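Local coordinates for levoglucosan dehydrogenase (PDB 6A3F), which catalyses the NAD-dependent oxidation of levoglucosan to 3-dehydrolevoglucosan, working as a homotetramer, at residues Leu126-Tyr137 with Phe380-Asp391; Val264-Ile272 with Ser281-His289. All coordinates share one frame; numbering follows the deposited sequence.

Interaction 1. Residues Leu126-Tyr137 with Phe380-Asp391; sequences LARTGEESKAMY and FADGYQVALIDD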
loop_
_atom_site.group_PDB
_atom_site.type_symbol
_atom_site.label_atom_id
_atom_site.label_comp_id
_atom_site.label_asym_id
_atom_site.label_seq_id
_atom_site.Cartn_x
_atom_site.Cartn_y
_atom_site.Cartn_z
ATOM N N LEU B 126 22.323 -16.296 20.605
ATOM C CA LEU B 126 23.163 -17.464 20.680
ATOM C C LEU B 126 23.123 -18.007 22.123
ATOM O O LEU B 126 22.993 -19.189 22.359
ATOM C CB LEU B 126 24.577 -17.084 20.257
ATOM C CG LEU B 126 25.506 -18.291 20.088
ATOM C CD1 LEU B 126 25.046 -19.172 18.944
ATOM C CD2 LEU B 126 26.952 -17.850 19.869
ATOM N N ALA B 127 23.186 -17.111 23.073
ATOM C CA ALA B 127 23.026 -17.469 24.467
ATOM C C ALA B 127 22.364 -16.311 25.246
ATOM O O ALA B 127 22.103 -15.233 24.693
ATOM C CB ALA B 127 24.397 -17.826 25.009
ATOM N N ARG B 128 22.209 -16.556 26.554
ATOM C CA ARG B 128 21.576 -15.691 27.580
ATOM C C ARG B 128 22.430 -14.434 27.780
ATOM O O ARG B 128 21.908 -13.363 27.992
ATOM C CB ARG B 128 21.456 -16.539 28.856
ATOM C CG ARG B 128 20.317 -16.226 29.811
ATOM C CD ARG B 128 20.356 -17.105 31.063
ATOM N NE ARG B 128 21.688 -17.654 31.369
ATOM C CZ ARG B 128 22.025 -18.947 31.335
ATOM N NH1 ARG B 128 23.281 -19.327 31.169
ATOM N NH2 ARG B 128 21.113 -19.879 31.486
ATOM N N THR B 129 23.758 -14.570 27.669
ATOM C CA THR B 129 24.720 -13.488 27.921
ATOM C C THR B 129 25.858 -13.476 26.896
ATOM O O THR B 129 26.138 -14.476 26.228
ATOM C CB THR B 129 25.441 -13.631 29.274
ATOM O OG1 THR B 129 26.820 -13.451 28.952
ATOM C CG2 THR B 129 25.291 -14.968 29.972
ATOM N N GLY B 130 26.583 -12.364 26.869
ATOM C CA GLY B 130 27.811 -12.217 26.054
ATOM C C GLY B 130 28.903 -13.230 26.402
ATOM O O GLY B 130 29.530 -13.844 25.508
ATOM N N GLU B 131 29.132 -13.426 27.698
ATOM C CA GLU B 131 30.158 -14.336 28.186
ATOM C C GLU B 131 29.821 -15.778 27.814
ATOM O O GLU B 131 30.667 -16.552 27.406
ATOM C CB GLU B 131 30.286 -14.235 29.705
ATOM C CG GLU B 131 31.667 -14.601 30.201
ATOM C CD GLU B 131 31.721 -14.728 31.711
ATOM O OE1 GLU B 131 31.500 -13.709 32.392
ATOM O OE2 GLU B 131 31.959 -15.847 32.196
ATOM N N GLU B 132 28.568 -16.132 27.974
ATOM C CA GLU B 132 28.117 -17.430 27.588
ATOM C C GLU B 132 28.268 -17.622 26.070
ATOM O O GLU B 132 28.658 -18.675 25.604
ATOM C CB GLU B 132 26.670 -17.531 28.033
ATOM C CG GLU B 132 26.096 -18.904 27.961
ATOM C CD GLU B 132 24.747 -18.975 28.657
ATOM O OE1 GLU B 132 24.505 -19.960 29.335
ATOM O OE2 GLU B 132 23.958 -18.031 28.539
ATOM N N SER B 133 27.981 -16.571 25.303
ATOM C CA SER B 133 28.103 -16.683 23.844
ATOM C C SER B 133 29.575 -16.869 23.431
ATOM O O SER B 133 29.878 -17.604 22.511
ATOM C CB SER B 133 27.474 -15.487 23.164
ATOM O OG SER B 133 26.117 -15.252 23.588
ATOM N N LYS B 134 30.500 -16.209 24.143
ATOM C CA LYS B 134 31.953 -16.351 23.859
ATOM C C LYS B 134 32.421 -17.800 24.049
ATOM O O LYS B 134 33.202 -18.322 23.255
ATOM C CB LYS B 134 32.742 -15.439 24.795
ATOM C CG LYS B 134 34.242 -15.397 24.536
ATOM C CD LYS B 134 34.995 -14.556 25.568
ATOM C CE LYS B 134 36.461 -14.365 25.209
ATOM N NZ LYS B 134 37.155 -15.662 25.261
ATOM N N ALA B 135 31.915 -18.455 25.089
ATOM C CA ALA B 135 32.274 -19.817 25.376
ATOM C C ALA B 135 31.812 -20.720 24.234
ATOM O O ALA B 135 32.491 -21.669 23.862
ATOM C CB ALA B 135 31.671 -20.251 26.693
ATOM N N MET B 136 30.650 -20.442 23.655
ATOM C CA MET B 136 30.182 -21.275 22.506
ATOM C C MET B 136 31.073 -21.063 21.279
ATOM O O MET B 136 31.534 -22.009 20.582
ATOM C CB MET B 136 28.718 -20.947 22.173
ATOM C CG MET B 136 27.774 -21.359 23.264
ATOM S SD MET B 136 26.094 -20.629 23.087
ATOM C CE MET B 136 25.562 -21.541 21.634
ATOM N N TYR B 137 31.313 -19.812 21.003
ATOM C CA TYR B 137 32.174 -19.487 19.895
ATOM C C TYR B 137 33.555 -20.153 20.080
ATOM O O TYR B 137 34.082 -20.815 19.159
ATOM C CB TYR B 137 32.273 -17.973 19.811
ATOM C CG TYR B 137 33.266 -17.505 18.804
ATOM C CD1 TYR B 137 33.164 -17.929 17.490
ATOM C CD2 TYR B 137 34.298 -16.658 19.163
ATOM C CE1 TYR B 137 34.076 -17.513 16.545
ATOM C CE2 TYR B 137 35.227 -16.246 18.223
ATOM C CZ TYR B 137 35.101 -16.666 16.915
ATOM O OH TYR B 137 36.016 -16.273 15.982
ATOM N N PHE B 380 28.500 -19.044 14.535
ATOM C CA PHE B 380 28.643 -18.667 15.929
ATOM C C PHE B 380 29.508 -17.404 16.087
ATOM O O PHE B 380 29.318 -16.699 17.069
ATOM C CB PHE B 380 29.239 -19.813 16.759
ATOM C CG PHE B 380 28.282 -20.906 17.181
ATOM C CD1 PHE B 380 27.087 -21.130 16.498
ATOM C CD2 PHE B 380 28.646 -21.795 18.187
ATOM C CE1 PHE B 380 26.264 -22.177 16.836
ATOM C CE2 PHE B 380 27.821 -22.850 18.529
ATOM C CZ PHE B 380 26.626 -23.032 17.860
ATOM N N ALA B 381 30.412 -17.099 15.152
ATOM C CA ALA B 381 31.120 -15.828 15.176
ATOM C C ALA B 381 30.110 -14.684 15.111
ATOM O O ALA B 381 30.207 -13.743 15.862
ATOM C CB ALA B 381 32.107 -15.706 14.043
ATOM N N ASP B 382 29.159 -14.799 14.157
ATOM C CA ASP B 382 28.111 -13.780 13.982
ATOM C C ASP B 382 27.210 -13.729 15.226
ATOM O O ASP B 382 26.786 -12.638 15.650
ATOM C CB ASP B 382 27.320 -14.071 12.691
ATOM C CG ASP B 382 28.202 -14.048 11.445
ATOM O OD1 ASP B 382 28.510 -12.923 10.925
ATOM O OD2 ASP B 382 28.638 -15.160 11.006
ATOM N N GLY B 383 26.880 -14.908 15.773
ATOM C CA GLY B 383 26.035 -15.002 16.958
ATOM C C GLY B 383 26.665 -14.311 18.150
ATOM O O GLY B 383 26.030 -13.564 18.879
ATOM N N TYR B 384 27.954 -14.519 18.291
ATOM C CA TYR B 384 28.697 -13.908 19.364
ATOM C C TYR B 384 28.852 -12.388 19.159
ATOM O O TYR B 384 28.671 -11.657 20.128
ATOM C CB TYR B 384 30.035 -14.644 19.501
ATOM C CG TYR B 384 30.989 -14.055 20.512
ATOM C CD1 TYR B 384 30.536 -13.534 21.714
ATOM C CD2 TYR B 384 32.360 -14.054 20.276
ATOM C CE1 TYR B 384 31.414 -12.985 22.645
ATOM C CE2 TYR B 384 33.246 -13.479 21.180
ATOM C CZ TYR B 384 32.774 -12.977 22.383
ATOM O OH TYR B 384 33.662 -12.435 23.268
ATOM N N GLN B 385 29.103 -11.914 17.919
ATOM C CA GLN B 385 29.187 -10.490 17.641
ATOM C C GLN B 385 27.854 -9.809 17.984
ATOM O O GLN B 385 27.830 -8.697 18.512
ATOM C CB GLN B 385 29.565 -10.223 16.178
ATOM C CG GLN B 385 29.756 -8.734 15.884
ATOM C CD GLN B 385 30.902 -8.127 16.668
ATOM O OE1 GLN B 385 32.067 -8.326 16.325
ATOM N NE2 GLN B 385 30.590 -7.393 17.722
ATOM N N VAL B 386 26.732 -10.458 17.681
ATOM C CA VAL B 386 25.449 -9.898 18.052
ATOM C C VAL B 386 25.329 -9.853 19.584
ATOM O O VAL B 386 24.843 -8.848 20.149
ATOM C CB VAL B 386 24.296 -10.683 17.390
ATOM C CG1 VAL B 386 22.936 -10.284 17.949
ATOM C CG2 VAL B 386 24.346 -10.493 15.878
ATOM N N ALA B 387 25.730 -10.922 20.261
ATOM C CA ALA B 387 25.672 -10.903 21.754
ATOM C C ALA B 387 26.498 -9.740 22.326
ATOM O O ALA B 387 26.076 -9.129 23.355
ATOM C CB ALA B 387 26.124 -12.239 22.306
ATOM N N LEU B 388 27.629 -9.423 21.682
ATOM C CA LEU B 388 28.518 -8.311 22.110
ATOM C C LEU B 388 27.804 -6.991 21.850
ATOM O O LEU B 388 27.866 -6.079 22.676
ATOM C CB LEU B 388 29.867 -8.336 21.383
ATOM C CG LEU B 388 30.840 -9.452 21.779
ATOM C CD1 LEU B 388 32.059 -9.446 20.880
ATOM C CD2 LEU B 388 31.261 -9.330 23.246
ATOM N N ILE B 389 27.035 -6.927 20.747
ATOM C CA ILE B 389 26.271 -5.715 20.470
ATOM C C ILE B 389 25.184 -5.559 21.518
ATOM O O ILE B 389 25.001 -4.470 22.019
ATOM C CB ILE B 389 25.666 -5.742 19.060
ATOM C CG1 ILE B 389 26.748 -5.548 17.996
ATOM C CG2 ILE B 389 24.572 -4.710 18.966
ATOM C CD1 ILE B 389 26.344 -6.086 16.632
ATOM N N ASP B 390 24.500 -6.660 21.840
ATOM C CA ASP B 390 23.454 -6.633 22.879
ATOM C C ASP B 390 24.015 -6.164 24.220
ATOM O O ASP B 390 23.399 -5.356 24.921
ATOM C CB ASP B 390 22.836 -8.006 23.067
ATOM C CG ASP B 390 21.831 -8.386 21.974
ATOM O OD1 ASP B 390 21.764 -7.661 20.958
ATOM O OD2 ASP B 390 21.102 -9.421 22.184
ATOM N N ASP B 391 25.164 -6.708 24.604
ATOM C CA ASP B 391 25.755 -6.287 25.911
ATOM C C ASP B 391 26.066 -4.785 25.921
ATOM O O ASP B 391 25.849 -4.123 26.939
ATOM C CB ASP B 391 27.022 -7.071 26.201
ATOM C CG ASP B 391 26.722 -8.486 26.687
ATOM O OD1 ASP B 391 25.562 -8.792 27.030
ATOM O OD2 ASP B 391 27.670 -9.239 26.753
HETATM O O HOH W 1 23.221 -13.816 19.497
#
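Tyr-384 and Tyr-137 reach each other because each carries its ring anti to its own backbone N, with chi1 of 175° and 173°. The Tyr-384 ring is the knob of the contact. It drops into the hole made by Gly-130, Ser-133, Lys-134 and Tyr-137. Lys-134 CA lies over one face of this ring, 3.7 Å from the centroid of Tyr-384, a CH-pi contact. The lysine chain then runs alongside the tyrosine, and Lys-134 CG comes to 3.3 Å from Tyr-384 OH. The ammonium end leads away and pairs with Asp-138. The two tyrosine side chains cross at about a right angle, yet their ring planes differ by only 31°. Tyr-137 CD2 and Tyr-384 CD2 are 3.4 Å apart.

Next to this, Phe-380 takes Leu-126 CD1 over one face, 4.0 Å from the Phe-380 ring centroid. Met-136 O lies at the edge of the same ring. Ala-387 CB packs on Gly-130 CA at 4.1 Å. Ser-133 OG donates to Thr-129 O (2.8 Å), which also accepts from Ser-133 N on the opposite face of its plane. Thr-129 is the N-cap, and its OG1 takes weak bonds from Glu-131 N and Glu-132 N. One water joins Leu-126 N to Gly-383 O.

Helices 130-137 and 380-391 run antiparallel, and their axes approach to 8.7 Å. This packs a helix of the nucleotide-binding Rossmann fold against helix 380-399. Met-136 also touches helix 106-115, where His-106 binds NADH. Phe-380 rests on strand 119-122, and helix 206-221 packs against helix 380-399 through Val-386 and Ile-389.

Interaction 2. Residues Val264-Ile272 with Ser281-His289; sequences VDDEVMTMI and SVEATRNAH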
loop_
_atom_site.group_PDB
_atom_site.type_symbol
_atom_site.label_atom_id
_atom_site.label_comp_id
_atom_site.label_asym_id
_atom_site.label_seq_id
_atom_site.Cartn_x
_atom_site.Cartn_y
_atom_site.Cartn_z
ATOM N N VAL B 264 12.693 -7.615 32.186
ATOM C CA VAL B 264 13.365 -7.438 30.929
ATOM C C VAL B 264 12.670 -6.302 30.212
ATOM O O VAL B 264 11.634 -5.883 30.633
ATOM C CB VAL B 264 13.357 -8.700 30.058
ATOM C CG1 VAL B 264 14.191 -9.788 30.685
ATOM C CG2 VAL B 264 11.944 -9.162 29.751
ATOM N N ASP B 265 13.291 -5.894 29.101
ATOM C CA ASP B 265 12.798 -4.844 28.266
ATOM C C ASP B 265 11.643 -5.364 27.377
ATOM O O ASP B 265 11.767 -6.452 26.832
ATOM C CB ASP B 265 13.980 -4.368 27.393
ATOM C CG ASP B 265 14.558 -5.471 26.516
ATOM O OD1 ASP B 265 15.216 -6.387 27.031
ATOM O OD2 ASP B 265 14.381 -5.435 25.265
ATOM N N ASP B 266 10.579 -4.569 27.270
ATOM C CA ASP B 266 9.507 -4.734 26.266
ATOM C C ASP B 266 9.880 -4.037 24.930
ATOM O O ASP B 266 9.329 -4.370 23.867
ATOM C CB ASP B 266 8.198 -4.128 26.744
ATOM C CG ASP B 266 7.500 -4.989 27.818
ATOM O OD1 ASP B 266 7.644 -6.245 27.826
ATOM O OD2 ASP B 266 6.815 -4.318 28.638
ATOM N N GLU B 267 10.864 -3.143 25.000
ATOM C CA GLU B 267 11.164 -2.240 23.896
ATOM C C GLU B 267 12.601 -1.745 24.007
ATOM O O GLU B 267 13.070 -1.461 25.131
ATOM C CB GLU B 267 10.197 -1.061 23.900
ATOM C CG GLU B 267 10.399 -0.099 22.730
ATOM C CD GLU B 267 9.230 0.839 22.472
ATOM O OE1 GLU B 267 8.113 0.457 22.767
ATOM O OE2 GLU B 267 9.448 1.975 21.982
ATOM N N VAL B 268 13.283 -1.692 22.841
ATOM C CA VAL B 268 14.607 -1.174 22.759
ATOM C C VAL B 268 14.663 -0.195 21.582
ATOM O O VAL B 268 14.138 -0.480 20.516
ATOM C CB VAL B 268 15.662 -2.284 22.611
ATOM C CG1 VAL B 268 15.416 -3.196 21.421
ATOM C CG2 VAL B 268 17.071 -1.706 22.546
ATOM N N MET B 269 15.237 0.982 21.793
ATOM C CA MET B 269 15.711 1.746 20.646
ATOM C C MET B 269 17.188 2.078 20.827
ATOM O O MET B 269 17.646 2.335 21.946
ATOM C CB MET B 269 14.878 3.011 20.405
ATOM C CG MET B 269 15.016 4.114 21.409
ATOM S SD MET B 269 13.962 5.592 21.102
ATOM C CE MET B 269 13.995 6.324 22.739
ATOM N N THR B 270 17.928 2.045 19.726
ATOM C CA THR B 270 19.351 2.341 19.807
ATOM C C THR B 270 19.755 3.095 18.547
ATOM O O THR B 270 19.349 2.681 17.430
ATOM C CB THR B 270 20.178 1.071 20.013
ATOM O OG1 THR B 270 21.537 1.475 20.246
ATOM C CG2 THR B 270 20.123 0.100 18.849
ATOM N N MET B 271 20.575 4.145 18.729
ATOM C CA MET B 271 21.293 4.728 17.608
ATOM C C MET B 271 22.598 3.949 17.405
ATOM O O MET B 271 23.090 3.239 18.305
ATOM C CB MET B 271 21.567 6.212 17.815
ATOM C CG MET B 271 20.342 7.057 18.152
ATOM S SD MET B 271 20.617 8.854 18.091
ATOM C CE MET B 271 21.520 9.105 19.627
ATOM N N ILE B 272 23.137 3.981 16.185
ATOM C CA ILE B 272 24.258 3.176 15.785
ATOM C C ILE B 272 25.221 4.041 14.976
ATOM O O ILE B 272 24.811 4.835 14.106
ATOM C CB ILE B 272 23.824 1.987 14.920
ATOM C CG1 ILE B 272 22.769 1.118 15.604
ATOM C CG2 ILE B 272 25.026 1.186 14.406
ATOM C CD1 ILE B 272 21.958 0.324 14.610
ATOM N N SER B 281 19.789 3.286 13.143
ATOM C CA SER B 281 19.007 3.097 14.353
ATOM C C SER B 281 18.173 1.820 14.187
ATOM O O SER B 281 17.877 1.435 13.054
ATOM C CB SER B 281 18.175 4.309 14.727
ATOM O OG SER B 281 17.057 4.520 13.878
ATOM N N VAL B 282 17.983 1.120 15.309
ATOM C CA VAL B 282 17.188 -0.104 15.420
ATOM C C VAL B 282 16.161 0.092 16.548
ATOM O O VAL B 282 16.486 0.635 17.632
ATOM C CB VAL B 282 18.066 -1.350 15.660
ATOM C CG1 VAL B 282 17.229 -2.525 16.174
ATOM C CG2 VAL B 282 18.847 -1.743 14.423
ATOM N N GLU B 283 14.906 -0.272 16.287
ATOM C CA GLU B 283 13.864 -0.185 17.298
ATOM C C GLU B 283 13.115 -1.500 17.264
ATOM O O GLU B 283 12.710 -1.961 16.147
ATOM C CB GLU B 283 12.907 0.983 17.039
ATOM C CG GLU B 283 11.781 1.138 18.024
ATOM C CD GLU B 283 10.992 2.425 17.821
ATOM O OE1 GLU B 283 11.607 3.483 17.380
ATOM O OE2 GLU B 283 9.766 2.367 18.080
ATOM N N ALA B 284 12.857 -2.055 18.435
ATOM C CA ALA B 284 12.033 -3.286 18.514
ATOM C C ALA B 284 11.093 -3.169 19.718
ATOM O O ALA B 284 11.457 -2.554 20.730
ATOM C CB ALA B 284 12.902 -4.527 18.535
ATOM N N THR B 285 9.885 -3.734 19.600
ATOM C CA THR B 285 8.919 -3.704 20.674
ATOM C C THR B 285 7.980 -4.913 20.567
ATOM O O THR B 285 7.711 -5.445 19.478
ATOM C CB THR B 285 8.141 -2.377 20.673
ATOM O OG1 THR B 285 7.427 -2.280 21.905
ATOM C CG2 THR B 285 7.182 -2.254 19.502
ATOM N N ARG B 286 7.453 -5.288 21.738
ATOM C CA ARG B 286 6.372 -6.226 21.885
ATOM C C ARG B 286 5.040 -5.501 22.128
ATOM O O ARG B 286 4.006 -6.175 22.322
ATOM C CB ARG B 286 6.702 -7.148 23.061
ATOM C CG ARG B 286 7.874 -8.065 22.825
ATOM C CD ARG B 286 8.215 -8.960 24.028
ATOM N NE ARG B 286 9.172 -9.964 23.639
ATOM C CZ ARG B 286 9.888 -10.709 24.477
ATOM N NH1 ARG B 286 9.908 -10.439 25.778
ATOM N NH2 ARG B 286 10.578 -11.734 24.015
ATOM N N ASN B 287 5.001 -4.167 22.067
ATOM C CA ASN B 287 3.861 -3.382 22.543
ATOM C C ASN B 287 3.402 -2.382 21.481
ATOM O O ASN B 287 3.220 -1.210 21.775
ATOM C CB ASN B 287 4.183 -2.661 23.863
ATOM C CG ASN B 287 4.473 -3.641 24.967
ATOM O OD1 ASN B 287 5.522 -4.293 24.952
ATOM N ND2 ASN B 287 3.505 -3.840 25.864
ATOM N N ALA B 288 3.284 -2.840 20.215
ATOM C CA ALA B 288 2.821 -2.018 19.132
ATOM C C ALA B 288 1.547 -2.617 18.509
ATOM O O ALA B 288 1.629 -3.410 17.600
ATOM C CB ALA B 288 3.927 -1.900 18.120
ATOM N N HIS B 289 0.391 -2.267 19.054
ATOM C CA HIS B 289 -0.887 -2.797 18.591
ATOM C C HIS B 289 -0.966 -2.596 17.071
ATOM O O HIS B 289 -0.697 -1.504 16.579
ATOM C CB HIS B 289 -2.035 -2.074 19.297
ATOM C CG HIS B 289 -2.247 -2.561 20.692
ATOM N ND1 HIS B 289 -2.671 -3.859 20.959
ATOM C CD2 HIS B 289 -2.155 -1.912 21.887
ATOM C CE1 HIS B 289 -2.802 -3.996 22.285
ATOM N NE2 HIS B 289 -2.508 -2.800 22.881
HETATM O O HOH W 2 9.471 -7.976 27.318
HETATM O O HOH W 3 5.128 -6.757 26.268
HETATM O O HOH W 4 5.676 0.826 21.681
#
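Asp-266 meets Arg-286 and Asn-287, and with Val-282 and Glu-267 it buries the most surface here. Asp-266 gives its backbone O to Arg-286 N (3.0 Å). Its CB lies 3.2 Å from Asn-287 OD1. One water links Asp-266 OD1 to Arg-286 NH1. Asp-266 OD2 is held by the backbone of Trp-235 and Ile-236.

Glu-267 lies side by side with Thr-285. Thr-285 OG1 donates to Glu-267 OE1 over 3.0 Å, from above the carboxylate plane. Trp-235 NE1 also bonds to OE1. The threonine hydroxyl accepts from Asn-287 N, which makes an ST turn. Glu-267 OE2 is hydrogen-bonded to Ser-176 OG of the second subunit. It also lies 3.9 Å from Glu-283 OE2; Arg-178 pairs with Glu-283 OE1, which would partly offset the like charges.

The strands form an antiparallel beta hairpin in the mixed sheet of the C-terminal domain. Asp-266 and Glu-267 form a classic beta bulge opposite Ser-233 of the next strand.

Val-282 is hydrogen-bonded in both directions to Thr-270. Its CG2, anti to the carbonyl carbon, meets Ile-272 CD1 at 3.7 Å. Helix 206-221 covers Val-268, Val-282 and Ala-284 on this face. Past the strand, Arg-286 NH2 makes a salt bridge to Asp-209, which binds levoglucosan.

How the interactions relate
The two contacts hold different elements. Interaction 1 packs a Rossmann-domain helix on helix 380-399 through side chains. Interaction 2 pairs neighbouring strands through their backbones, inside the sheet of the C-terminal domain. Interaction 2 is wholly buried, and the second subunit packs on the face that carries Glu-267, Met-269 and Met-271. Interaction 1 is only partly buried and is touched by no other chain of the tetramer. Aromatic rings and aliphatic groups dominate the first; the second adds carboxylates with partners both within and beyond the strands. Their centres lie 20 Å apart, and their nearest atoms about 7 Å. Helix 206-221 packs against both 380-391 and the hairpin. Along the chain, interaction 2 is nested inside the loop that interaction 1 closes.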